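Local coordinates for methionine-binding protein (Coxiella burnetii, PDB 3TQW) that binds methionine in a cleft between two lobes and probably delivers it to an ABC transporter as its periplasmic substrate-binding lipoprotein, at residues Pro13-Val24 with Ser222-Phe233; Pro85-Leu96 with Leu181-Gly192. All coordinates share one frame; numbering follows the deposited sequence. Where two conformers were deposited one is given.

Interaction 1: Pro13-Val24 with Ser222-Phe233; sequences PETQLMEVAKQV and SPAVLSAAKKIF. With MET (methionine), chain C.
A knobs-into-holes pair of nearly antiparallel helices, interlocked by L17 and V225, forms this contact, and the first helix reaches the methionine pocket at its N-terminal end. The short axes approach to 9.0 Å at an angle of 159°, an approach that the small A21, A224, A228 and A229 probably allow. L17 is one knob, set among V225, A229, I232 and F233. Its CG lies anti to the backbone N (chi1 -176°), which carries CD1 over to V225 CG1 at 3.6 Å. V225 returns the fit by entering the hole of L17, V20, A21 and V24; its branched CB sends CG1 to L17 and CG2 to the backbone of A21, 3.5 Å from A21 CA. At the far end V24 CG2 touches A224 CB and lies 3.6 Å from S222 OG. S222, the N-cap, accepts from V225 N at its OG (3.2 Å), and the same OG hydrogen-bonds to A219 O. Near the ligand, P13 CB rests 3.6 Å from F233 CZ, L17 CB comes to the ring edge, and I232 CG2 lies above one ring face, offset toward its rim. Y84, another pocket residue, also meets this ring. E14 crosses F233 at about a right angle; its CG is 3.9 Å from F233 CZ, and its extended chain carries OE2 to within 2.8 Å of the N of the bound methionine. No hydrogen bond joins the helices, so their union is apolar, while the acid beside it probably favours the charged ammonium group of the substrate.

Interaction 2: Pro85-Leu96 with Leu181-Gly192; sequences PMGLYSKKITAL and LSPSRDALLTEG
Y89 reaches across to the turn of 181-192 with its ring. CB sets CG anti to the carbonyl carbon (chi1 -56°), and from CG onward the ring lies against L181 and A187: CG has L181 CD1 at 4.2 Å, CD1 passes the A187 backbone, and CE1 lies 4.0 Å from L181 CB, with S182 O at the ring edge, in plane. A187 CB makes an off-centre CH-pi contact with the ring. At the tip, OH lies 3.2 Å from P183 CA and nears the puckered ring at CG; the proline nitrogen has no hydrogen to share. A short, irregular antiparallel pairing rests on the non-hydrogen-bonded pair G87-T190, with L88 bonded through N to L189 O and through O to L188 N. At G87, A187 CB and the Y89 hydroxyl leave little space for a side chain. L188 packs against the following turn, its CG by T94 O and its CD2 3.8 Å from L96 CD2. E191 holds M86 twice: its N donates to M86 O, and its OE1 receives M86 N at 2.9 Å, almost straight (177°) but from above the carboxylate plane. Because OE2 also salt-bridges R116, which binds the methionine, this glutamate probably helps position that arginine while tying M86 to 181-192.

Overall arrangement
Interactions 1 and 2 lie about 24 Å apart between centres, with their nearest atoms about 5 Å apart and not touching. Interaction 2 is nested within the chain loop that interaction 1 closes, so 85-96 and 181-192 both fall between helix 13-29 and helix 223-233. The helix pair packs against the six-stranded sheet, through strands 33-38 and 75-83; strands 87-89 and 189-190 belong to the five-stranded sheet, the latter at its outer edge. The two sheets mark the two lobes of a periplasmic binding protein fold. E14 from one lobe and R116, partner of E191, from the other both hold the methionine, consistent with closure of the lobes round the substrate.

Interaction 1: Pro13-Val24 with Ser222-Phe233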
loop_
_atom_site.group_PDB
_atom_site.type_symbol
_atom_site.label_atom_id
_atom_site.label_comp_id
_atom_site.label_asym_id
_atom_site.label_seq_id
_atom_site.Cartn_x
_atom_site.Cartn_y
_atom_site.Cartn_z
ATOM N N PRO A 13 -5.395 1.556 -9.819
ATOM C CA PRO A 13 -5.692 0.121 -9.956
ATOM C C PRO A 13 -6.616 -0.406 -8.861
ATOM O O PRO A 13 -7.451 -1.271 -9.139
ATOM C CB PRO A 13 -4.320 -0.550 -9.812
ATOM C CG PRO A 13 -3.317 0.523 -9.966
ATOM C CD PRO A 13 -3.959 1.817 -9.617
ATOM N N GLU A 14 -6.459 0.080 -7.631
ATOM C CA GLU A 14 -7.306 -0.400 -6.536
ATOM C C GLU A 14 -8.753 0.070 -6.673
ATOM O O GLU A 14 -9.680 -0.588 -6.201
ATOM C CB GLU A 14 -6.723 -0.013 -5.177
ATOM C CG GLU A 14 -5.372 -0.672 -4.912
ATOM C CD GLU A 14 -4.724 -0.199 -3.630
ATOM O OE1 GLU A 14 -5.391 0.501 -2.839
ATOM O OE2 GLU A 14 -3.542 -0.533 -3.419
ATOM N N THR A 15 -8.940 1.215 -7.311
ATOM C CA THR A 15 -10.279 1.694 -7.607
ATOM C C THR A 15 -10.929 0.795 -8.654
ATOM O O THR A 15 -12.127 0.526 -8.582
ATOM C CB THR A 15 -10.263 3.168 -8.063
ATOM O OG1 THR A 15 -9.893 3.993 -6.948
ATOM C CG2 THR A 15 -11.642 3.603 -8.559
ATOM N N GLN A 16 -10.141 0.318 -9.619
ATOM C CA GLN A 16 -10.658 -0.640 -10.599
ATOM C C GLN A 16 -11.099 -1.916 -9.897
ATOM O O GLN A 16 -12.150 -2.473 -10.207
ATOM C CB GLN A 16 -9.610 -0.973 -11.664
ATOM C CG GLN A 16 -9.242 0.203 -12.543
ATOM C CD GLN A 16 -8.225 -0.153 -13.612
ATOM O OE1 GLN A 16 -7.294 0.606 -13.863
ATOM N NE2 GLN A 16 -8.406 -1.303 -14.253
ATOM N N LEU A 17 -10.287 -2.373 -8.952
ATOM C CA LEU A 17 -10.629 -3.550 -8.176
ATOM C C LEU A 17 -11.954 -3.313 -7.455
ATOM O O LEU A 17 -12.842 -4.172 -7.453
ATOM C CB LEU A 17 -9.516 -3.879 -7.173
ATOM C CG LEU A 17 -9.747 -5.164 -6.375
ATOM C CD1 LEU A 17 -9.610 -6.371 -7.297
ATOM C CD2 LEU A 17 -8.778 -5.268 -5.209
HETATM N N MSE A 18 -12.096 -2.140 -6.848
HETATM C CA MSE A 18 -13.318 -1.823 -6.118
HETATM C C MSE A 18 -14.528 -1.733 -7.051
HETATM O O MSE A 18 -15.652 -2.020 -6.645
HETATM C CB MSE A 18 -13.165 -0.534 -5.312
HETATM C CG MSE A 18 -14.414 -0.162 -4.505
HETATM SE SE MSE A 18 -14.894 -1.461 -3.111
HETATM C CE MSE A 18 -13.435 -1.108 -1.868
ATOM N N GLU A 19 -14.301 -1.344 -8.302
ATOM C CA GLU A 19 -15.400 -1.282 -9.267
ATOM C C GLU A 19 -15.988 -2.676 -9.485
ATOM O O GLU A 19 -17.197 -2.835 -9.627
ATOM C CB GLU A 19 -14.952 -0.699 -10.609
ATOM C CG GLU A 19 -14.731 0.805 -10.612
ATOM C CD GLU A 19 -16.019 1.613 -10.699
ATOM O OE1 GLU A 19 -17.118 1.017 -10.798
ATOM O OE2 GLU A 19 -15.922 2.856 -10.669
ATOM N N VAL A 20 -15.128 -3.687 -9.527
ATOM C CA VAL A 20 -15.603 -5.047 -9.692
ATOM C C VAL A 20 -16.320 -5.491 -8.418
ATOM O O VAL A 20 -17.368 -6.135 -8.470
ATOM C CB VAL A 20 -14.453 -6.016 -10.036
ATOM C CG1 VAL A 20 -14.973 -7.454 -10.095
ATOM C CG2 VAL A 20 -13.819 -5.624 -11.365
ATOM N N ALA A 21 -15.765 -5.125 -7.273
ATOM C CA ALA A 21 -16.397 -5.466 -6.001
ATOM C C ALA A 21 -17.782 -4.831 -5.912
ATOM O O ALA A 21 -18.722 -5.432 -5.383
ATOM C CB ALA A 21 -15.525 -5.026 -4.839
ATOM N N LYS A 22 -17.909 -3.620 -6.445
ATOM C CA LYS A 22 -19.182 -2.900 -6.442
ATOM C C LYS A 22 -20.243 -3.623 -7.267
ATOM O O LYS A 22 -21.423 -3.658 -6.897
ATOM C CB LYS A 22 -18.972 -1.465 -6.951
ATOM C CG LYS A 22 -20.218 -0.767 -7.499
ATOM C CD LYS A 22 -19.821 0.587 -8.108
ATOM C CE LYS A 22 -20.952 1.215 -8.907
ATOM N NZ LYS A 22 -22.020 1.756 -8.027
ATOM N N GLN A 23 -19.825 -4.199 -8.390
ATOM C CA GLN A 23 -20.730 -4.962 -9.230
ATOM C C GLN A 23 -21.193 -6.217 -8.508
ATOM O O GLN A 23 -22.373 -6.563 -8.540
ATOM C CB GLN A 23 -20.046 -5.355 -10.538
ATOM C CG GLN A 23 -19.699 -4.192 -11.443
ATOM C CD GLN A 23 -18.648 -4.576 -12.472
ATOM O OE1 GLN A 23 -17.725 -3.805 -12.757
ATOM N NE2 GLN A 23 -18.773 -5.781 -13.020
ATOM N N VAL A 24 -20.249 -6.913 -7.883
ATOM C CA VAL A 24 -20.571 -8.100 -7.101
ATOM C C VAL A 24 -21.535 -7.732 -5.974
ATOM O O VAL A 24 -22.507 -8.440 -5.722
ATOM C CB VAL A 24 -19.298 -8.738 -6.510
ATOM C CG1 VAL A 24 -19.652 -9.791 -5.444
ATOM C CG2 VAL A 24 -18.458 -9.355 -7.625
ATOM N N SER A 222 -14.768 -12.302 -3.196
ATOM C CA SER A 222 -15.520 -13.105 -4.157
ATOM C C SER A 222 -14.624 -13.639 -5.273
ATOM O O SER A 222 -13.572 -13.066 -5.563
ATOM C CB SER A 222 -16.645 -12.282 -4.772
ATOM O OG SER A 222 -16.115 -11.241 -5.574
ATOM N N PRO A 223 -15.044 -14.743 -5.909
ATOM C CA PRO A 223 -14.315 -15.255 -7.073
ATOM C C PRO A 223 -14.092 -14.173 -8.129
ATOM O O PRO A 223 -12.986 -14.056 -8.652
ATOM C CB PRO A 223 -15.248 -16.344 -7.612
ATOM C CG PRO A 223 -15.965 -16.835 -6.402
ATOM C CD PRO A 223 -16.165 -15.622 -5.528
ATOM N N ALA A 224 -15.118 -13.384 -8.432
ATOM C CA ALA A 224 -14.992 -12.352 -9.464
ATOM C C ALA A 224 -13.939 -11.291 -9.115
ATOM O O ALA A 224 -13.190 -10.832 -9.987
ATOM C CB ALA A 224 -16.340 -11.702 -9.746
ATOM N N VAL A 225 -13.886 -10.886 -7.852
ATOM C CA VAL A 225 -12.889 -9.904 -7.436
ATOM C C VAL A 225 -11.485 -10.511 -7.449
ATOM O O VAL A 225 -10.522 -9.852 -7.844
ATOM C CB VAL A 225 -13.206 -9.281 -6.059
ATOM C CG1 VAL A 225 -12.033 -8.446 -5.568
ATOM C CG2 VAL A 225 -14.444 -8.407 -6.155
ATOM N N LEU A 226 -11.369 -11.769 -7.035
ATOM C CA LEU A 226 -10.077 -12.449 -7.097
ATOM C C LEU A 226 -9.605 -12.569 -8.541
ATOM O O LEU A 226 -8.435 -12.351 -8.844
ATOM C CB LEU A 226 -10.155 -13.836 -6.466
ATOM C CG LEU A 226 -10.523 -13.858 -4.986
ATOM C CD1 LEU A 226 -10.713 -15.291 -4.493
ATOM C CD2 LEU A 226 -9.464 -13.137 -4.184
ATOM N N SER A 227 -10.528 -12.917 -9.431
ATOM C CA SER A 227 -10.209 -13.025 -10.850
ATOM C C SER A 227 -9.762 -11.673 -11.412
ATOM O O SER A 227 -8.798 -11.599 -12.178
ATOM C CB SER A 227 -11.410 -13.575 -11.623
ATOM O OG SER A 227 -11.136 -13.657 -13.006
ATOM N N ALA A 228 -10.449 -10.603 -11.018
ATOM C CA ALA A 228 -10.075 -9.258 -11.459
ATOM C C ALA A 228 -8.724 -8.824 -10.896
ATOM O O ALA A 228 -7.942 -8.161 -11.580
ATOM C CB ALA A 228 -11.146 -8.248 -11.085
ATOM N N ALA A 229 -8.456 -9.181 -9.644
ATOM C CA ALA A 229 -7.165 -8.864 -9.042
ATOM C C ALA A 229 -6.039 -9.466 -9.876
ATOM O O ALA A 229 -5.026 -8.814 -10.126
ATOM C CB ALA A 229 -7.102 -9.369 -7.607
ATOM N N LYS A 230 -6.224 -10.710 -10.311
ATOM C CA LYS A 230 -5.260 -11.370 -11.184
ATOM C C LYS A 230 -5.001 -10.565 -12.456
ATOM O O LYS A 230 -3.858 -10.424 -12.884
ATOM C CB LYS A 230 -5.737 -12.777 -11.568
ATOM C CG LYS A 230 -5.141 -13.908 -10.737
ATOM C CD LYS A 230 -5.871 -14.075 -9.412
ATOM C CE LYS A 230 -5.313 -15.240 -8.596
ATOM N NZ LYS A 230 -5.981 -15.373 -7.257
ATOM N N LYS A 231 -6.058 -10.039 -13.065
ATOM C CA LYS A 231 -5.900 -9.297 -14.313
ATOM C C LYS A 231 -5.233 -7.937 -14.081
ATOM O O LYS A 231 -4.443 -7.478 -14.901
ATOM C CB LYS A 231 -7.242 -9.113 -15.023
ATOM C CG LYS A 231 -7.973 -10.413 -15.373
ATOM C CD LYS A 231 -9.020 -10.162 -16.449
ATOM C CE LYS A 231 -10.184 -11.155 -16.397
ATOM N NZ LYS A 231 -9.814 -12.506 -15.904
ATOM N N ILE A 232 -5.554 -7.300 -12.959
ATOM C CA ILE A 232 -5.050 -5.965 -12.667
ATOM C C ILE A 232 -3.638 -5.994 -12.077
ATOM O O ILE A 232 -2.786 -5.192 -12.455
ATOM C CB ILE A 232 -6.002 -5.208 -11.708
ATOM C CG1 ILE A 232 -7.388 -5.042 -12.346
ATOM C CG2 ILE A 232 -5.424 -3.850 -11.328
ATOM C CD1 ILE A 232 -8.483 -4.757 -11.339
ATOM N N PHE A 233 -3.393 -6.932 -11.163
ATOM C CA PHE A 233 -2.153 -6.955 -10.381
ATOM C C PHE A 233 -1.250 -8.160 -10.650
ATOM O O PHE A 233 -0.089 -8.181 -10.223
ATOM C CB PHE A 233 -2.471 -6.921 -8.884
ATOM C CG PHE A 233 -3.198 -5.683 -8.439
ATOM C CD1 PHE A 233 -2.505 -4.508 -8.187
ATOM C CD2 PHE A 233 -4.572 -5.698 -8.258
ATOM C CE1 PHE A 233 -3.175 -3.360 -7.773
ATOM C CE2 PHE A 233 -5.245 -4.558 -7.841
ATOM C CZ PHE A 233 -4.544 -3.389 -7.596
HETATM N N MET C . -1.902 -0.099 -1.146
HETATM C CA MET C . -0.719 0.370 -0.413
HETATM C C MET C . 0.234 -0.800 -0.188
HETATM O O MET C . -0.216 -1.916 0.068
HETATM C CB MET C . -1.145 0.982 0.929
HETATM C CG MET C . -0.014 1.564 1.783
HETATM S SD MET C . -0.626 2.257 3.342
HETATM C CE MET C . -1.589 3.627 2.704
HETATM O OXT MET C . 1.459 -0.672 -0.260
#

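Interaction 2: Pro85-Leu96 with Leu181-Gly192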
loop_
_atom_site.group_PDB
_atom_site.type_symbol
_atom_site.label_atom_id
_atom_site.label_comp_id
_atom_site.label_asym_id
_atom_site.label_seq_id
_atom_site.Cartn_x
_atom_site.Cartn_y
_atom_site.Cartn_z
ATOM N N PRO A 85 2.924 -7.029 -2.213
ATOM C CA PRO A 85 4.355 -7.004 -1.892
ATOM C C PRO A 85 5.080 -5.866 -2.586
ATOM O O PRO A 85 5.040 -5.757 -3.814
ATOM C CB PRO A 85 4.848 -8.359 -2.403
ATOM C CG PRO A 85 3.667 -9.246 -2.234
ATOM C CD PRO A 85 2.474 -8.381 -2.593
HETATM N N MSE A 86 5.739 -5.027 -1.792
HETATM C CA MSE A 86 6.415 -3.835 -2.297
HETATM C C MSE A 86 7.705 -4.168 -3.043
HETATM O O MSE A 86 8.501 -5.005 -2.596
HETATM C CB MSE A 86 6.707 -2.876 -1.136
HETATM C CG MSE A 86 7.586 -1.693 -1.501
HETATM SE SE MSE A 86 7.940 -0.561 0.052
HETATM C CE MSE A 86 6.264 0.430 0.086
ATOM N N GLY A 87 7.913 -3.505 -4.177
ATOM C CA GLY A 87 9.092 -3.744 -4.988
ATOM C C GLY A 87 10.111 -2.622 -4.912
ATOM O O GLY A 87 9.782 -1.494 -4.530
ATOM N N LEU A 88 11.357 -2.943 -5.257
ATOM C CA LEU A 88 12.396 -1.944 -5.444
ATOM C C LEU A 88 12.616 -1.800 -6.943
ATOM O O LEU A 88 12.801 -2.797 -7.643
ATOM C CB LEU A 88 13.697 -2.387 -4.770
ATOM C CG LEU A 88 13.658 -2.607 -3.262
ATOM C CD1 LEU A 88 14.960 -3.243 -2.784
ATOM C CD2 LEU A 88 13.408 -1.287 -2.549
ATOM N N TYR A 89 12.595 -0.566 -7.435
ATOM C CA TYR A 89 12.633 -0.320 -8.871
ATOM C C TYR A 89 13.755 0.633 -9.245
ATOM O O TYR A 89 14.193 1.437 -8.433
ATOM C CB TYR A 89 11.310 0.281 -9.343
ATOM C CG TYR A 89 10.094 -0.550 -9.004
ATOM C CD1 TYR A 89 9.592 -1.473 -9.910
ATOM C CD2 TYR A 89 9.442 -0.402 -7.786
ATOM C CE1 TYR A 89 8.483 -2.234 -9.616
ATOM C CE2 TYR A 89 8.324 -1.160 -7.479
ATOM C CZ TYR A 89 7.848 -2.076 -8.399
ATOM O OH TYR A 89 6.737 -2.843 -8.119
ATOM N N SER A 90 14.205 0.551 -10.490
ATOM C CA SER A 90 15.227 1.463 -10.978
ATOM C C SER A 90 15.150 1.601 -12.489
ATOM O O SER A 90 14.715 0.683 -13.182
ATOM C CB SER A 90 16.621 0.977 -10.573
ATOM O OG SER A 90 17.628 1.788 -11.151
ATOM N N LYS A 91 15.562 2.761 -12.987
ATOM C CA LYS A 91 15.761 2.959 -14.414
ATOM C C LYS A 91 17.246 3.162 -14.698
ATOM O O LYS A 91 17.627 3.573 -15.795
ATOM C CB LYS A 91 14.947 4.155 -14.918
ATOM C CG LYS A 91 13.462 3.867 -15.062
ATOM C CD LYS A 91 12.631 5.140 -15.090
ATOM C CE LYS A 91 13.038 6.062 -16.225
ATOM N NZ LYS A 91 12.184 7.284 -16.259
ATOM N N LYS A 92 18.083 2.865 -13.707
ATOM C CA LYS A 92 19.526 3.050 -13.859
ATOM C C LYS A 92 20.335 1.759 -13.662
ATOM O O LYS A 92 21.454 1.645 -14.154
ATOM C CB LYS A 92 20.038 4.159 -12.927
ATOM C CG LYS A 92 19.450 5.545 -13.213
ATOM C CD LYS A 92 20.124 6.616 -12.366
ATOM C CE LYS A 92 19.394 7.957 -12.433
ATOM N NZ LYS A 92 19.370 8.549 -13.801
ATOM N N ILE A 93 19.772 0.793 -12.940
ATOM C CA ILE A 93 20.441 -0.490 -12.733
ATOM C C ILE A 93 19.491 -1.668 -12.944
ATOM O O ILE A 93 18.281 -1.542 -12.740
ATOM C CB ILE A 93 21.079 -0.599 -11.327
ATOM C CG1 ILE A 93 20.011 -0.503 -10.235
ATOM C CG2 ILE A 93 22.152 0.468 -11.132
ATOM C CD1 ILE A 93 20.561 -0.638 -8.820
ATOM N N THR A 94 20.045 -2.807 -13.354
ATOM C CA THR A 94 19.263 -4.027 -13.537
ATOM C C THR A 94 19.537 -5.021 -12.418
ATOM O O THR A 94 18.805 -5.994 -12.249
ATOM C CB THR A 94 19.582 -4.716 -14.878
ATOM O OG1 THR A 94 20.984 -4.999 -14.944
ATOM C CG2 THR A 94 19.195 -3.824 -16.047
ATOM N N ALA A 95 20.603 -4.782 -11.662
ATOM C CA ALA A 95 20.945 -5.650 -10.543
ATOM C C ALA A 95 21.402 -4.819 -9.355
ATOM O O ALA A 95 22.043 -3.785 -9.525
ATOM C CB ALA A 95 22.025 -6.641 -10.947
ATOM N N LEU A 96 21.075 -5.273 -8.152
ATOM C CA LEU A 96 21.351 -4.490 -6.954
ATOM C C LEU A 96 22.843 -4.273 -6.712
ATOM O O LEU A 96 23.241 -3.247 -6.157
ATOM C CB LEU A 96 20.689 -5.126 -5.730
ATOM C CG LEU A 96 19.162 -5.030 -5.677
ATOM C CD1 LEU A 96 18.614 -5.822 -4.496
ATOM C CD2 LEU A 96 18.715 -3.570 -5.606
ATOM N N LEU A 181 5.177 0.320 -14.220
ATOM C CA LEU A 181 6.098 -0.572 -13.520
ATOM C C LEU A 181 5.359 -1.765 -12.921
ATOM O O LEU A 181 4.408 -1.600 -12.155
ATOM C CB LEU A 181 6.847 0.178 -12.415
ATOM C CG LEU A 181 7.674 1.406 -12.812
ATOM C CD1 LEU A 181 8.174 2.109 -11.561
ATOM C CD2 LEU A 181 8.838 1.021 -13.714
ATOM N N SER A 182 5.807 -2.966 -13.267
ATOM C CA SER A 182 5.214 -4.189 -12.742
ATOM C C SER A 182 6.102 -4.804 -11.667
ATOM O O SER A 182 7.294 -5.015 -11.890
ATOM C CB SER A 182 4.997 -5.193 -13.877
ATOM O OG SER A 182 4.907 -6.516 -13.379
ATOM N N PRO A 183 5.523 -5.092 -10.495
ATOM C CA PRO A 183 6.231 -5.741 -9.388
ATOM C C PRO A 183 6.847 -7.074 -9.805
ATOM O O PRO A 183 7.968 -7.382 -9.403
ATOM C CB PRO A 183 5.121 -5.989 -8.364
ATOM C CG PRO A 183 4.090 -4.973 -8.672
ATOM C CD PRO A 183 4.130 -4.763 -10.147
ATOM N N SER A 184 6.114 -7.855 -10.593
ATOM C CA SER A 184 6.594 -9.155 -11.055
ATOM C C SER A 184 7.657 -9.037 -12.144
ATOM O O SER A 184 8.610 -9.819 -12.183
ATOM C CB SER A 184 5.427 -10.000 -11.581
ATOM O OG SER A 184 4.474 -10.254 -10.563
ATOM N N ARG A 185 7.491 -8.057 -13.025
ATOM C CA ARG A 185 8.346 -7.946 -14.200
ATOM C C ARG A 185 9.516 -6.991 -14.017
ATOM O O ARG A 185 10.606 -7.243 -14.520
ATOM C CB ARG A 185 7.530 -7.508 -15.418
ATOM C CG ARG A 185 6.551 -8.550 -15.938
ATOM C CD ARG A 185 5.838 -8.035 -17.181
ATOM N NE ARG A 185 4.959 -9.035 -17.783
ATOM C CZ ARG A 185 4.250 -8.833 -18.890
ATOM N NH1 ARG A 185 4.315 -7.665 -19.518
ATOM N NH2 ARG A 185 3.475 -9.798 -19.371
ATOM N N ASP A 186 9.293 -5.895 -13.300
ATOM C CA ASP A 186 10.266 -4.806 -13.276
ATOM C C ASP A 186 11.069 -4.670 -11.979
ATOM O O ASP A 186 12.179 -4.142 -11.992
ATOM C CB ASP A 186 9.574 -3.484 -13.612
ATOM C CG ASP A 186 8.947 -3.498 -14.991
ATOM O OD1 ASP A 186 9.611 -3.960 -15.942
ATOM O OD2 ASP A 186 7.788 -3.058 -15.125
ATOM N N ALA A 187 10.515 -5.145 -10.866
ATOM C CA ALA A 187 11.186 -5.002 -9.577
ATOM C C ALA A 187 12.462 -5.837 -9.502
ATOM O O ALA A 187 12.485 -6.997 -9.925
ATOM C CB ALA A 187 10.245 -5.370 -8.441
ATOM N N LEU A 188 13.525 -5.242 -8.970
ATOM C CA LEU A 188 14.767 -5.976 -8.757
ATOM C C LEU A 188 14.593 -6.945 -7.596
ATOM O O LEU A 188 15.307 -7.942 -7.485
ATOM C CB LEU A 188 15.930 -5.018 -8.481
ATOM C CG LEU A 188 16.583 -4.350 -9.695
ATOM C CD1 LEU A 188 15.603 -3.434 -10.412
ATOM C CD2 LEU A 188 17.838 -3.577 -9.293
ATOM N N LEU A 189 13.619 -6.646 -6.743
ATOM C CA LEU A 189 13.345 -7.425 -5.539
ATOM C C LEU A 189 12.013 -6.979 -4.943
ATOM O O LEU A 189 11.681 -5.795 -4.995
ATOM C CB LEU A 189 14.455 -7.203 -4.510
ATOM C CG LEU A 189 14.268 -7.882 -3.150
ATOM C CD1 LEU A 189 14.344 -9.408 -3.271
ATOM C CD2 LEU A 189 15.282 -7.377 -2.138
ATOM N N THR A 190 11.251 -7.915 -4.381
ATOM C CA THR A 190 10.026 -7.553 -3.665
ATOM C C THR A 190 9.965 -8.225 -2.297
ATOM O O THR A 190 10.664 -9.209 -2.044
ATOM C CB THR A 190 8.751 -7.957 -4.437
ATOM O OG1 THR A 190 8.609 -9.381 -4.408
ATOM C CG2 THR A 190 8.815 -7.484 -5.883
ATOM N N GLU A 191 9.118 -7.692 -1.422
ATOM C CA GLU A 191 8.838 -8.324 -0.142
ATOM C C GLU A 191 8.301 -9.722 -0.367
ATOM O O GLU A 191 7.856 -10.055 -1.465
ATOM C CB GLU A 191 7.757 -7.549 0.614
ATOM C CG GLU A 191 8.080 -6.113 0.976
ATOM C CD GLU A 191 6.861 -5.401 1.545
ATOM O OE1 GLU A 191 5.748 -5.620 1.021
ATOM O OE2 GLU A 191 7.010 -4.638 2.518
ATOM N N GLY A 192 8.321 -10.529 0.688
ATOM C CA GLY A 192 7.626 -11.800 0.688
ATOM C C GLY A 192 6.141 -11.580 0.923
ATOM O O GLY A 192 5.722 -10.471 1.261
HETATM O O HOH W 1 12.870 -1.628 -12.063
#